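Local coordinates for hypothetical protein BVU_2266 (Bacteroides vulgatus, PDB 3TZG), which is of unknown function but folds into a porin-like beta barrel, which might hint at a role at the outer membrane, at residues A[11-16]-A[242-247]; A[103-108]-A[125-130]; A[136-141]-A[152-157]; A[163-168]-A[226-231]. One frame throughout, in Å; residues are numbered along the deposited sequence.

Contact 1: A[11-16]-A[242-247]; sequences TKVTDL and SRIDLS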
loop_
_atom_site.group_PDB
_atom_site.type_symbol
_atom_site.label_atom_id
_atom_site.label_comp_id
_atom_site.label_asym_id
_atom_site.label_seq_id
_atom_site.Cartn_x
_atom_site.Cartn_y
_atom_site.Cartn_z
ATOM N N THR A 11 7.787 -2.776 15.835
ATOM C CA THR A 11 7.232 -2.043 16.973
ATOM C C THR A 11 7.204 -0.521 16.752
ATOM O O THR A 11 6.475 0.181 17.459
ATOM C CB THR A 11 8.054 -2.358 18.222
ATOM O OG1 THR A 11 9.408 -1.926 18.029
ATOM C CG2 THR A 11 8.023 -3.840 18.574
ATOM N N LYS A 12 7.996 -0.011 15.796
ATOM C CA LYS A 12 8.087 1.427 15.540
ATOM C C LYS A 12 8.457 1.651 14.091
ATOM O O LYS A 12 9.393 1.020 13.597
ATOM C CB LYS A 12 9.132 2.060 16.504
ATOM C CG LYS A 12 9.289 3.569 16.433
ATOM C CD LYS A 12 9.918 4.100 17.702
ATOM C CE LYS A 12 11.252 4.779 17.500
ATOM N NZ LYS A 12 11.747 5.389 18.764
ATOM N N VAL A 13 7.699 2.525 13.415
ATOM C CA VAL A 13 7.883 2.949 12.018
ATOM C C VAL A 13 8.115 4.463 12.051
ATOM O O VAL A 13 7.522 5.154 12.876
ATOM C CB VAL A 13 6.698 2.518 11.117
ATOM C CG1 VAL A 13 6.843 3.044 9.694
ATOM C CG2 VAL A 13 6.560 1.005 11.093
ATOM N N THR A 14 9.034 4.962 11.234
ATOM C CA THR A 14 9.401 6.381 11.235
ATOM C C THR A 14 9.495 6.872 9.802
ATOM O O THR A 14 10.431 6.533 9.077
ATOM C CB THR A 14 10.731 6.594 12.001
ATOM O OG1 THR A 14 10.683 5.939 13.272
ATOM C CG2 THR A 14 11.082 8.048 12.171
ATOM N N ASP A 15 8.515 7.673 9.408
ATOM C CA ASP A 15 8.433 8.267 8.083
ATOM C C ASP A 15 9.195 9.578 8.059
ATOM O O ASP A 15 8.978 10.435 8.919
ATOM C CB ASP A 15 6.965 8.483 7.676
ATOM C CG ASP A 15 6.759 9.107 6.308
ATOM O OD1 ASP A 15 7.679 9.002 5.452
ATOM O OD2 ASP A 15 5.666 9.672 6.079
ATOM N N LEU A 16 10.068 9.744 7.065
ATOM C CA LEU A 16 10.827 10.973 6.941
ATOM C C LEU A 16 10.323 11.711 5.675
ATOM O O LEU A 16 10.769 11.472 4.548
ATOM C CB LEU A 16 12.322 10.691 6.967
ATOM C CG LEU A 16 12.779 10.168 8.371
ATOM C CD1 LEU A 16 14.065 9.396 8.321
ATOM C CD2 LEU A 16 12.856 11.290 9.410
ATOM N N SER A 242 12.068 8.667 -0.756
ATOM C CA SER A 242 11.422 8.235 0.497
ATOM C C SER A 242 12.395 7.469 1.378
ATOM O O SER A 242 13.261 6.742 0.882
ATOM C CB SER A 242 10.188 7.381 0.238
ATOM O OG SER A 242 10.542 6.054 -0.103
ATOM N N ARG A 243 12.231 7.618 2.687
ATOM C CA ARG A 243 13.017 6.908 3.686
ATOM C C ARG A 243 12.095 6.503 4.852
ATOM O O ARG A 243 11.502 7.358 5.504
ATOM C CB ARG A 243 14.210 7.753 4.157
ATOM C CG ARG A 243 15.094 7.067 5.178
ATOM C CD ARG A 243 16.108 8.061 5.648
ATOM N NE ARG A 243 16.752 7.691 6.892
ATOM C CZ ARG A 243 17.816 8.311 7.374
ATOM N NH1 ARG A 243 18.391 9.292 6.686
ATOM N NH2 ARG A 243 18.361 7.910 8.514
ATOM N N ILE A 244 11.981 5.198 5.085
ATOM C CA ILE A 244 11.214 4.634 6.189
ATOM C C ILE A 244 12.178 3.906 7.096
ATOM O O ILE A 244 12.928 3.052 6.633
ATOM C CB ILE A 244 10.055 3.722 5.698
ATOM C CG1 ILE A 244 8.952 4.570 5.012
ATOM C CG2 ILE A 244 9.459 2.880 6.834
ATOM C CD1 ILE A 244 8.952 4.420 3.521
ATOM N N ASP A 245 12.197 4.277 8.372
ATOM C CA ASP A 245 13.045 3.622 9.370
ATOM C C ASP A 245 12.160 2.715 10.228
ATOM O O ASP A 245 11.052 3.116 10.578
ATOM C CB ASP A 245 13.816 4.659 10.207
ATOM C CG ASP A 245 14.997 5.319 9.496
ATOM O OD1 ASP A 245 15.756 4.605 8.817
ATOM O OD2 ASP A 245 15.241 6.518 9.737
ATOM N N LEU A 246 12.592 1.475 10.489
ATOM C CA LEU A 246 11.784 0.517 11.249
ATOM C C LEU A 246 12.540 -0.069 12.434
ATOM O O LEU A 246 13.756 -0.331 12.357
ATOM C CB LEU A 246 11.299 -0.641 10.354
ATOM C CG LEU A 246 10.464 -0.284 9.131
ATOM C CD1 LEU A 246 11.320 -0.273 7.891
ATOM C CD2 LEU A 246 9.400 -1.290 8.925
ATOM N N SER A 247 11.810 -0.304 13.536
ATOM C CA SER A 247 12.366 -0.883 14.760
ATOM C C SER A 247 11.620 -2.154 15.104
ATOM O O SER A 247 10.410 -2.249 14.873
ATOM C CB SER A 247 12.298 0.116 15.908
ATOM O OG SER A 247 12.787 -0.446 17.114
#
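Thr11 and Lys12 both face Ser247, forming a classic beta bulge where the N-terminal strand 12-15 meets the C-terminal strand 239-247 and closes the antiparallel beta barrel. Ser247 O accepts a firm bond from Thr11 N (2.8 Å) and a weak one from Lys12 N. The hydroxyl of Thr11 reaches beyond the pair to the carbonyl of Asn249. Lys12 lays CB beside CB of Ser247, and the rest of its chain leads off toward the exposed side; Lys12 O takes the amide of Ser247. Val13, buried, turns to the opposite face. Its CG1, anti to the backbone N (chi1 176°), runs alongside Ile244 and meets CG2 at 3.9 Å, while Val13 CG2 approaches Leu246 CD2 at 4.2 Å. Thr14 returns to the face of Lys12 and exchanges two backbone bonds with Asp245, the straighter being Asp245 N to Thr14 O (3.0 Å, 175°). Asp15 pairs with Ile244 without direct bonds. Leu16 N binds Arg243 O (3.2 Å), and CD1 of Leu16 lies over one face of the Arg243 guanidinium. Arg243 NE makes a weak salt bridge to Asp245 OD2, and Leu16 CD1 lies 3.4 Å from that same Asp245 OD2.

Contact 2: A[103-108]-A[125-130]; sequences GDTIFI and QGKYVF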
loop_
_atom_site.group_PDB
_atom_site.type_symbol
_atom_site.label_atom_id
_atom_site.label_comp_id
_atom_site.label_asym_id
_atom_site.label_seq_id
_atom_site.Cartn_x
_atom_site.Cartn_y
_atom_site.Cartn_z
ATOM N N GLY A 103 -6.202 -16.910 -9.937
ATOM C CA GLY A 103 -4.903 -17.528 -9.778
ATOM C C GLY A 103 -4.201 -16.751 -8.694
ATOM O O GLY A 103 -4.754 -16.565 -7.602
ATOM N N ASP A 104 -3.029 -16.212 -9.013
ATOM C CA ASP A 104 -2.333 -15.367 -8.039
ATOM C C ASP A 104 -2.764 -13.885 -8.233
ATOM O O ASP A 104 -2.889 -13.177 -7.229
ATOM C CB ASP A 104 -0.798 -15.531 -8.146
ATOM C CG ASP A 104 -0.153 -16.419 -7.089
ATOM O OD1 ASP A 104 -0.744 -16.560 -5.987
ATOM O OD2 ASP A 104 0.995 -16.891 -7.324
ATOM N N THR A 105 -3.007 -13.450 -9.538
ATOM C CA THR A 105 -3.417 -12.111 -10.018
ATOM C C THR A 105 -4.558 -11.510 -9.195
ATOM O O THR A 105 -5.525 -12.212 -8.883
ATOM C CB THR A 105 -3.842 -12.185 -11.474
ATOM O OG1 THR A 105 -2.866 -12.960 -12.181
ATOM C CG2 THR A 105 -4.039 -10.802 -12.116
ATOM N N ILE A 106 -4.409 -10.206 -8.820
ATOM C CA ILE A 106 -5.355 -9.444 -7.999
ATOM C C ILE A 106 -5.856 -8.260 -8.773
ATOM O O ILE A 106 -5.075 -7.439 -9.252
ATOM C CB ILE A 106 -4.746 -8.978 -6.649
ATOM C CG1 ILE A 106 -4.075 -10.128 -5.876
ATOM C CG2 ILE A 106 -5.778 -8.262 -5.772
ATOM C CD1 ILE A 106 -3.230 -9.680 -4.709
ATOM N N PHE A 107 -7.183 -8.150 -8.856
ATOM C CA PHE A 107 -7.903 -7.035 -9.472
ATOM C C PHE A 107 -8.449 -6.179 -8.371
ATOM O O PHE A 107 -9.135 -6.701 -7.481
ATOM C CB PHE A 107 -9.029 -7.544 -10.403
ATOM C CG PHE A 107 -8.534 -8.360 -11.570
ATOM C CD1 PHE A 107 -8.315 -9.725 -11.439
ATOM C CD2 PHE A 107 -8.215 -7.751 -12.782
ATOM C CE1 PHE A 107 -7.814 -10.469 -12.511
ATOM C CE2 PHE A 107 -7.688 -8.490 -13.839
ATOM C CZ PHE A 107 -7.500 -9.846 -13.700
ATOM N N ILE A 108 -8.092 -4.886 -8.370
ATOM C CA ILE A 108 -8.618 -3.931 -7.393
ATOM C C ILE A 108 -9.387 -2.871 -8.179
ATOM O O ILE A 108 -8.835 -2.228 -9.072
ATOM C CB ILE A 108 -7.500 -3.337 -6.475
ATOM C CG1 ILE A 108 -6.713 -4.469 -5.756
ATOM C CG2 ILE A 108 -8.099 -2.359 -5.469
ATOM C CD1 ILE A 108 -5.601 -4.064 -4.877
ATOM N N GLN A 125 -8.594 1.396 -11.435
ATOM C CA GLN A 125 -8.606 -0.036 -11.743
ATOM C C GLN A 125 -7.181 -0.560 -11.754
ATOM O O GLN A 125 -6.383 -0.155 -12.583
ATOM C CB GLN A 125 -9.305 -0.299 -13.082
ATOM C CG GLN A 125 -10.737 0.194 -13.135
ATOM C CD GLN A 125 -11.305 0.011 -14.504
ATOM O OE1 GLN A 125 -12.031 -0.946 -14.758
ATOM N NE2 GLN A 125 -10.973 0.915 -15.423
ATOM N N GLY A 126 -6.862 -1.441 -10.824
ATOM C CA GLY A 126 -5.513 -1.959 -10.703
ATOM C C GLY A 126 -5.446 -3.445 -10.874
ATOM O O GLY A 126 -6.294 -4.158 -10.335
ATOM N N LYS A 127 -4.406 -3.910 -11.599
ATOM C CA LYS A 127 -4.104 -5.310 -11.868
ATOM C C LYS A 127 -2.739 -5.637 -11.297
ATOM O O LYS A 127 -1.774 -5.004 -11.694
ATOM C CB LYS A 127 -4.151 -5.576 -13.379
ATOM C CG LYS A 127 -4.204 -7.043 -13.747
ATOM C CD LYS A 127 -4.119 -7.237 -15.259
ATOM C CE LYS A 127 -4.111 -8.705 -15.606
ATOM N NZ LYS A 127 -3.857 -8.925 -17.053
ATOM N N TYR A 128 -2.648 -6.578 -10.348
ATOM C CA TYR A 128 -1.389 -6.995 -9.721
ATOM C C TYR A 128 -1.074 -8.376 -10.227
ATOM O O TYR A 128 -1.867 -9.284 -10.000
ATOM C CB TYR A 128 -1.495 -6.939 -8.186
ATOM C CG TYR A 128 -1.679 -5.531 -7.660
ATOM C CD1 TYR A 128 -2.897 -4.868 -7.793
ATOM C CD2 TYR A 128 -0.636 -4.860 -7.026
ATOM C CE1 TYR A 128 -3.045 -3.544 -7.389
ATOM C CE2 TYR A 128 -0.775 -3.538 -6.607
ATOM C CZ TYR A 128 -1.983 -2.887 -6.791
ATOM O OH TYR A 128 -2.144 -1.608 -6.341
ATOM N N VAL A 129 0.035 -8.513 -10.990
ATOM C CA VAL A 129 0.469 -9.769 -11.621
ATOM C C VAL A 129 1.748 -10.265 -10.926
ATOM O O VAL A 129 2.686 -9.495 -10.732
ATOM C CB VAL A 129 0.659 -9.542 -13.137
ATOM C CG1 VAL A 129 1.290 -10.752 -13.814
ATOM C CG2 VAL A 129 -0.677 -9.202 -13.792
ATOM N N PHE A 130 1.748 -11.546 -10.521
ATOM C CA PHE A 130 2.827 -12.206 -9.758
ATOM C C PHE A 130 3.475 -13.302 -10.558
ATOM O O PHE A 130 2.794 -13.941 -11.368
ATOM C CB PHE A 130 2.257 -12.818 -8.450
ATOM C CG PHE A 130 1.573 -11.827 -7.540
ATOM C CD1 PHE A 130 0.279 -11.387 -7.808
ATOM C CD2 PHE A 130 2.239 -11.295 -6.447
ATOM C CE1 PHE A 130 -0.315 -10.402 -7.017
ATOM C CE2 PHE A 130 1.635 -10.326 -5.643
ATOM C CZ PHE A 130 0.363 -9.899 -5.920
HETATM O O HOH W 1 -0.561 -13.411 -11.083
#
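Ile106 and Ile108 meet the rings of Phe130 and Tyr128, each isoleucine reaching diagonally to an aromatic on the other strand of the hairpin 105-114/120-130. Ile106 CD1 lies 3.8 Å from Phe130 CE1, and Ile108 CD1 is 3.6 Å from Tyr128 CE1. Both isoleucines hold CG1 anti to the carbonyl carbon (chi1 -51° and -56°) and extend to CD1, which brings their ends to the rings. Gly126, opposite Ile108, has no side chain to compete with the Tyr128 ring beside it.

The other face carries Phe107 and Lys127, side by side and pointing the same way. The extended lysine chain runs along the ring, with Lys127 CG 3.8 Å from Phe107 CE2, and its CG also approaches the methyl of Thr105. A serine in place of Lys127 would probably leave Phe107 CE2 and CZ without their aliphatic neighbour and the ring freer to turn.

Paired backbone bonds join Ile106 to Tyr128 and Ile108 to Gly126, Gly126 N to Ile108 O (2.8 Å) being nearly straight at 177°. At the polar end, a water links Thr105 OG1 (2.6 Å) to Phe130 N (3.0 Å), while the poorly ordered Asp104 is placed to form a salt bridge with Arg195. Around the hairpin, strands 90-102 and 136-145 continue the antiparallel array on its two sides, and helix 181-188 packs against Ile106, Ile108 and Tyr128.

Contact 3: A[136-141]-A[152-157]; sequences LKEVMT and SCHTYY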
loop_
_atom_site.group_PDB
_atom_site.type_symbol
_atom_site.label_atom_id
_atom_site.label_comp_id
_atom_site.label_asym_id
_atom_site.label_seq_id
_atom_site.Cartn_x
_atom_site.Cartn_y
_atom_site.Cartn_z
ATOM N N LEU A 136 5.611 -9.982 -6.730
ATOM C CA LEU A 136 4.845 -9.017 -7.539
ATOM C C LEU A 136 5.739 -8.495 -8.674
ATOM O O LEU A 136 6.748 -7.837 -8.401
ATOM C CB LEU A 136 4.316 -7.873 -6.656
ATOM C CG LEU A 136 3.576 -6.757 -7.365
ATOM C CD1 LEU A 136 2.329 -7.285 -8.045
ATOM C CD2 LEU A 136 3.234 -5.667 -6.413
ATOM N N LYS A 137 5.406 -8.835 -9.930
ATOM C CA LYS A 137 6.248 -8.494 -11.076
ATOM C C LYS A 137 5.792 -7.245 -11.785
ATOM O O LYS A 137 6.643 -6.459 -12.221
ATOM C CB LYS A 137 6.327 -9.648 -12.076
ATOM C CG LYS A 137 7.482 -10.619 -11.711
ATOM C CD LYS A 137 8.923 -10.042 -11.990
ATOM C CE LYS A 137 10.068 -10.918 -11.565
ATOM N NZ LYS A 137 10.064 -12.266 -12.224
ATOM N N GLU A 138 4.470 -7.045 -11.895
ATOM C CA GLU A 138 3.891 -5.891 -12.600
ATOM C C GLU A 138 2.602 -5.436 -11.994
ATOM O O GLU A 138 1.821 -6.250 -11.487
ATOM C CB GLU A 138 3.618 -6.211 -14.069
ATOM C CG GLU A 138 4.809 -6.575 -14.910
ATOM C CD GLU A 138 4.432 -7.091 -16.281
ATOM O OE1 GLU A 138 3.262 -6.930 -16.698
ATOM O OE2 GLU A 138 5.339 -7.613 -16.965
ATOM N N VAL A 139 2.370 -4.133 -12.073
ATOM C CA VAL A 139 1.143 -3.481 -11.616
ATOM C C VAL A 139 0.652 -2.572 -12.731
ATOM O O VAL A 139 1.404 -1.735 -13.221
ATOM C CB VAL A 139 1.276 -2.702 -10.281
ATOM C CG1 VAL A 139 -0.094 -2.171 -9.822
ATOM C CG2 VAL A 139 1.954 -3.540 -9.193
HETATM N N MSE A 140 -0.585 -2.755 -13.148
HETATM C CA MSE A 140 -1.223 -1.937 -14.176
HETATM C C MSE A 140 -2.384 -1.200 -13.556
HETATM O O MSE A 140 -3.228 -1.825 -12.899
HETATM C CB MSE A 140 -1.673 -2.775 -15.364
HETATM C CG MSE A 140 -0.523 -3.289 -16.176
HETATM SE SE MSE A 140 -0.479 -5.224 -16.257
HETATM C CE MSE A 140 -0.160 -5.699 -14.427
ATOM N N THR A 141 -2.384 0.143 -13.694
ATOM C CA THR A 141 -3.414 0.989 -13.112
ATOM C C THR A 141 -3.968 1.908 -14.150
ATOM O O THR A 141 -3.210 2.518 -14.902
ATOM C CB THR A 141 -2.898 1.790 -11.924
ATOM O OG1 THR A 141 -2.011 1.016 -11.117
ATOM C CG2 THR A 141 -4.015 2.297 -11.069
ATOM N N SER A 152 -2.942 6.246 -17.345
ATOM C CA SER A 152 -2.556 4.904 -16.917
ATOM C C SER A 152 -1.076 4.827 -16.553
ATOM O O SER A 152 -0.274 5.714 -16.914
ATOM C CB SER A 152 -2.856 3.885 -18.001
ATOM O OG SER A 152 -2.076 4.154 -19.156
ATOM N N CYS A 153 -0.728 3.724 -15.868
ATOM C CA CYS A 153 0.627 3.438 -15.471
ATOM C C CYS A 153 0.885 1.956 -15.495
ATOM O O CYS A 153 0.055 1.166 -15.038
ATOM C CB CYS A 153 0.903 4.008 -14.085
ATOM S SG CYS A 153 2.645 3.976 -13.610
ATOM N N HIS A 154 2.054 1.582 -15.978
ATOM C CA HIS A 154 2.522 0.221 -15.917
ATOM C C HIS A 154 3.784 0.233 -15.097
ATOM O O HIS A 154 4.713 0.966 -15.453
ATOM C CB HIS A 154 2.737 -0.333 -17.314
ATOM C CG HIS A 154 2.690 -1.825 -17.423
ATOM N ND1 HIS A 154 2.146 -2.439 -18.536
ATOM C CD2 HIS A 154 3.103 -2.779 -16.556
ATOM C CE1 HIS A 154 2.290 -3.736 -18.342
ATOM N NE2 HIS A 154 2.857 -3.997 -17.159
ATOM N N THR A 155 3.803 -0.506 -13.965
ATOM C CA THR A 155 4.958 -0.578 -13.049
ATOM C C THR A 155 5.617 -1.992 -13.127
ATOM O O THR A 155 4.923 -3.005 -13.096
ATOM C CB THR A 155 4.520 -0.226 -11.638
ATOM O OG1 THR A 155 3.854 1.034 -11.634
ATOM C CG2 THR A 155 5.651 -0.165 -10.691
ATOM N N TYR A 156 6.950 -2.047 -13.279
ATOM C CA TYR A 156 7.675 -3.320 -13.376
ATOM C C TYR A 156 8.636 -3.449 -12.189
ATOM O O TYR A 156 9.293 -2.476 -11.840
ATOM C CB TYR A 156 8.427 -3.437 -14.726
ATOM C CG TYR A 156 7.552 -3.274 -15.950
ATOM C CD1 TYR A 156 7.285 -2.012 -16.482
ATOM C CD2 TYR A 156 7.023 -4.379 -16.605
ATOM C CE1 TYR A 156 6.530 -1.860 -17.644
ATOM C CE2 TYR A 156 6.230 -4.235 -17.748
ATOM C CZ TYR A 156 5.997 -2.973 -18.267
ATOM O OH TYR A 156 5.189 -2.809 -19.371
ATOM N N TYR A 157 8.723 -4.639 -11.571
ATOM C CA TYR A 157 9.594 -4.858 -10.399
ATOM C C TYR A 157 10.660 -5.886 -10.674
ATOM O O TYR A 157 10.372 -6.972 -11.179
ATOM C CB TYR A 157 8.775 -5.314 -9.166
ATOM C CG TYR A 157 7.784 -4.279 -8.701
ATOM C CD1 TYR A 157 8.178 -3.232 -7.876
ATOM C CD2 TYR A 157 6.477 -4.285 -9.166
ATOM C CE1 TYR A 157 7.289 -2.226 -7.506
ATOM C CE2 TYR A 157 5.576 -3.287 -8.802
ATOM C CZ TYR A 157 5.979 -2.268 -7.956
ATOM O OH TYR A 157 5.083 -1.291 -7.583
HETATM O O HOH W 2 0.536 0.876 -11.962
#
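Val139 with Thr155 and Thr141 with Cys153 exchange paired backbone hydrogen bonds across the antiparallel hairpin 136-145/150-158, and Tyr157 N adds another to Lys137 O (2.8 Å).

The polar side-chain link is His154 NE2 to Glu138 OE1 (3.0 Å, 159°). The carboxylate oxygen lies in the plane of the imidazole, whereas the histidine meets it from above the carboxylate plane, the two planes being 66° apart. The same glutamate sets CG against Tyr156 CD2. Elsewhere, a water bridges Thr141 OG1 and Cys153 O, with a weak link to Thr155 OG1.

Contacts over both faces of the ring hold the histidine further: CG of the selenomethionine Met140 stands over the ring centre, 3.5 Å from the centroid, as a CH-pi contact, and Tyr156 OH covers the opposite face.

Apolar contacts on the other side of the sheet gather round Tyr157, where Val139 CG2 (3.7 Å) and Leu136 CD2 (4.1 Å) both approach Tyr157 CE2, the valine methyl at the ring edge.

One face is thus largely buried, with Tyr157 OH bonded to the amide of Asp177 and Thr155 OG1 weakly to its carboxylate; the other is partly exposed, where the imidazole, gripped at its edge and covered on both faces, probably has little freedom to turn.

Contact 4: A[163-168]-A[226-231]; sequences INYQAN and ENPVRI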
loop_
_atom_site.group_PDB
_atom_site.type_symbol
_atom_site.label_atom_id
_atom_site.label_comp_id
_atom_site.label_asym_id
_atom_site.label_seq_id
_atom_site.Cartn_x
_atom_site.Cartn_y
_atom_site.Cartn_z
ATOM N N ILE A 163 16.795 -9.953 -2.518
ATOM C CA ILE A 163 16.664 -9.347 -1.198
ATOM C C ILE A 163 15.451 -9.987 -0.541
ATOM O O ILE A 163 14.343 -9.962 -1.081
ATOM C CB ILE A 163 16.582 -7.804 -1.297
ATOM C CG1 ILE A 163 17.913 -7.267 -1.885
ATOM C CG2 ILE A 163 16.303 -7.185 0.094
ATOM C CD1 ILE A 163 17.865 -5.945 -2.485
ATOM N N ASN A 164 15.693 -10.633 0.585
ATOM C CA ASN A 164 14.667 -11.333 1.347
ATOM C C ASN A 164 14.716 -10.884 2.778
ATOM O O ASN A 164 15.781 -10.548 3.303
ATOM C CB ASN A 164 14.832 -12.859 1.245
ATOM C CG ASN A 164 14.645 -13.358 -0.166
ATOM O OD1 ASN A 164 13.517 -13.463 -0.684
ATOM N ND2 ASN A 164 15.761 -13.627 -0.839
ATOM N N TYR A 165 13.550 -10.850 3.393
ATOM C CA TYR A 165 13.418 -10.430 4.764
ATOM C C TYR A 165 12.456 -11.346 5.485
ATOM O O TYR A 165 11.722 -12.121 4.855
ATOM C CB TYR A 165 12.937 -8.966 4.818
ATOM C CG TYR A 165 11.460 -8.779 4.511
ATOM C CD1 TYR A 165 11.000 -8.738 3.200
ATOM C CD2 TYR A 165 10.528 -8.629 5.532
ATOM C CE1 TYR A 165 9.648 -8.601 2.909
ATOM C CE2 TYR A 165 9.168 -8.490 5.253
ATOM C CZ TYR A 165 8.735 -8.463 3.936
ATOM O OH TYR A 165 7.407 -8.301 3.630
ATOM N N GLN A 166 12.429 -11.206 6.809
ATOM C CA GLN A 166 11.500 -11.903 7.679
ATOM C C GLN A 166 10.971 -10.888 8.675
ATOM O O GLN A 166 11.758 -10.303 9.418
ATOM C CB GLN A 166 12.162 -13.097 8.356
ATOM C CG GLN A 166 11.206 -14.260 8.664
ATOM C CD GLN A 166 10.922 -15.145 7.466
ATOM O OE1 GLN A 166 9.783 -15.238 6.992
ATOM N NE2 GLN A 166 11.946 -15.834 6.960
ATOM N N ALA A 167 9.667 -10.570 8.585
ATOM C CA ALA A 167 8.970 -9.632 9.460
ATOM C C ALA A 167 7.504 -10.017 9.536
ATOM O O ALA A 167 7.023 -10.785 8.695
ATOM C CB ALA A 167 9.143 -8.210 8.960
ATOM N N ASN A 168 6.798 -9.514 10.551
ATOM C CA ASN A 168 5.371 -9.788 10.758
ATOM C C ASN A 168 4.507 -9.041 9.707
ATOM O O ASN A 168 3.468 -9.551 9.305
ATOM C CB ASN A 168 4.957 -9.396 12.173
ATOM C CG ASN A 168 4.934 -7.910 12.439
ATOM O OD1 ASN A 168 5.931 -7.204 12.313
ATOM N ND2 ASN A 168 3.778 -7.398 12.793
ATOM N N GLU A 226 18.748 -9.876 9.274
ATOM C CA GLU A 226 17.669 -10.317 8.366
ATOM C C GLU A 226 16.430 -9.363 8.355
ATOM O O GLU A 226 15.595 -9.465 7.459
ATOM C CB GLU A 226 17.215 -11.749 8.756
ATOM C CG GLU A 226 16.440 -12.557 7.722
ATOM C CD GLU A 226 16.267 -14.023 8.096
ATOM O OE1 GLU A 226 15.129 -14.535 7.978
ATOM O OE2 GLU A 226 17.253 -14.646 8.556
ATOM N N ASN A 227 16.340 -8.427 9.291
ATOM C CA ASN A 227 15.197 -7.523 9.371
ATOM C C ASN A 227 15.475 -6.174 8.713
ATOM O O ASN A 227 16.425 -5.499 9.113
ATOM C CB ASN A 227 14.828 -7.288 10.831
ATOM C CG ASN A 227 14.430 -8.501 11.603
ATOM O OD1 ASN A 227 14.889 -8.721 12.716
ATOM N ND2 ASN A 227 13.573 -9.310 11.036
ATOM N N PRO A 228 14.626 -5.683 7.793
ATOM C CA PRO A 228 14.904 -4.363 7.210
ATOM C C PRO A 228 14.654 -3.244 8.221
ATOM O O PRO A 228 13.512 -3.041 8.674
ATOM C CB PRO A 228 13.932 -4.285 6.031
ATOM C CG PRO A 228 13.414 -5.627 5.839
ATOM C CD PRO A 228 13.445 -6.300 7.161
ATOM N N VAL A 229 15.729 -2.521 8.578
ATOM C CA VAL A 229 15.635 -1.442 9.569
ATOM C C VAL A 229 15.605 -0.083 8.858
ATOM O O VAL A 229 15.338 0.930 9.504
ATOM C CB VAL A 229 16.733 -1.500 10.655
ATOM C CG1 VAL A 229 16.448 -2.638 11.610
ATOM C CG2 VAL A 229 18.134 -1.628 10.065
ATOM N N ARG A 230 15.827 -0.070 7.529
ATOM C CA ARG A 230 15.701 1.140 6.718
ATOM C C ARG A 230 15.331 0.781 5.275
ATOM O O ARG A 230 16.010 -0.031 4.636
ATOM C CB ARG A 230 16.967 2.014 6.736
ATOM C CG ARG A 230 16.709 3.345 6.056
ATOM C CD ARG A 230 17.928 3.965 5.482
ATOM N NE ARG A 230 18.659 4.777 6.443
ATOM C CZ ARG A 230 19.822 5.371 6.170
ATOM N NH1 ARG A 230 20.405 5.201 4.969
ATOM N NH2 ARG A 230 20.443 6.089 7.102
ATOM N N ILE A 231 14.270 1.424 4.766
ATOM C CA ILE A 231 13.796 1.288 3.384
ATOM C C ILE A 231 13.951 2.640 2.702
ATOM O O ILE A 231 13.437 3.633 3.209
ATOM C CB ILE A 231 12.342 0.756 3.287
ATOM C CG1 ILE A 231 12.165 -0.587 4.068
ATOM C CG2 ILE A 231 11.945 0.606 1.815
ATOM C CD1 ILE A 231 10.769 -1.124 4.123
#
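Tyr165 and Glu226 bring their backbones together, CA to CA at 5.6 Å, without forming a ladder; Tyr165 CA points a CA-H...O contact at Glu226 O (3.6 Å).

The apolar part of the meeting is Tyr165 against Pro228. The two side chains cross at about a right angle, and the proline sets CG 3.5 Å from Tyr165 CB, with its CD touching the same carbon. With chi1 at 76°, Tyr165 CG lies between the backbone N and the carbonyl carbon, which carries the ring away from the partner segment; its hydroxyl then bonds to the backbone N of Leu171. A glycine in place of Tyr165 would probably open a gap beside Pro228 and leave the Leu171 amide without its hydroxyl partner.

Gln166 and Glu226 lie side by side, with Glu226 at the surface, where Glu226 OE1 approaches Gln166 CB at 3.3 Å. Asn227 ND2 makes a weak bond to Gln166 O, bent to 117°, and a hydrogen bond to Thr8 OG1.

Leu200 of strand 199-208 touches both Tyr165 and Pro228, placing the contact beside the barrel wall. The arrangement is thus that of a loop, following strand 163-164, packed against the turn at Glu226 and the start of strand 227-235, the second arm of an antiparallel hairpin with strand 213-224 in the porin-like barrel.

In the fold
Contacts 1, 2 and 3 are antiparallel strand pairs of the barrel wall, each with one face more deeply buried than the other, whereas contact 4 joins a loop to a turn and the start of the strand after it, relying on proline packing and a weak amide bond. Contacts 2 and 3 are neighbours, centres about 10 Å apart, since strands 120-130 and 136-145 bond to each other. Aromatic side chains dominate there; contact 1, on the opposite side of the chain's centre from contact 2, has aliphatic ones on one face and a weak Arg243-Asp245 salt bridge on the other. It pairs the first and last strands, and strand 239-247 bonds on its other side to strand 227-235 of contact 4.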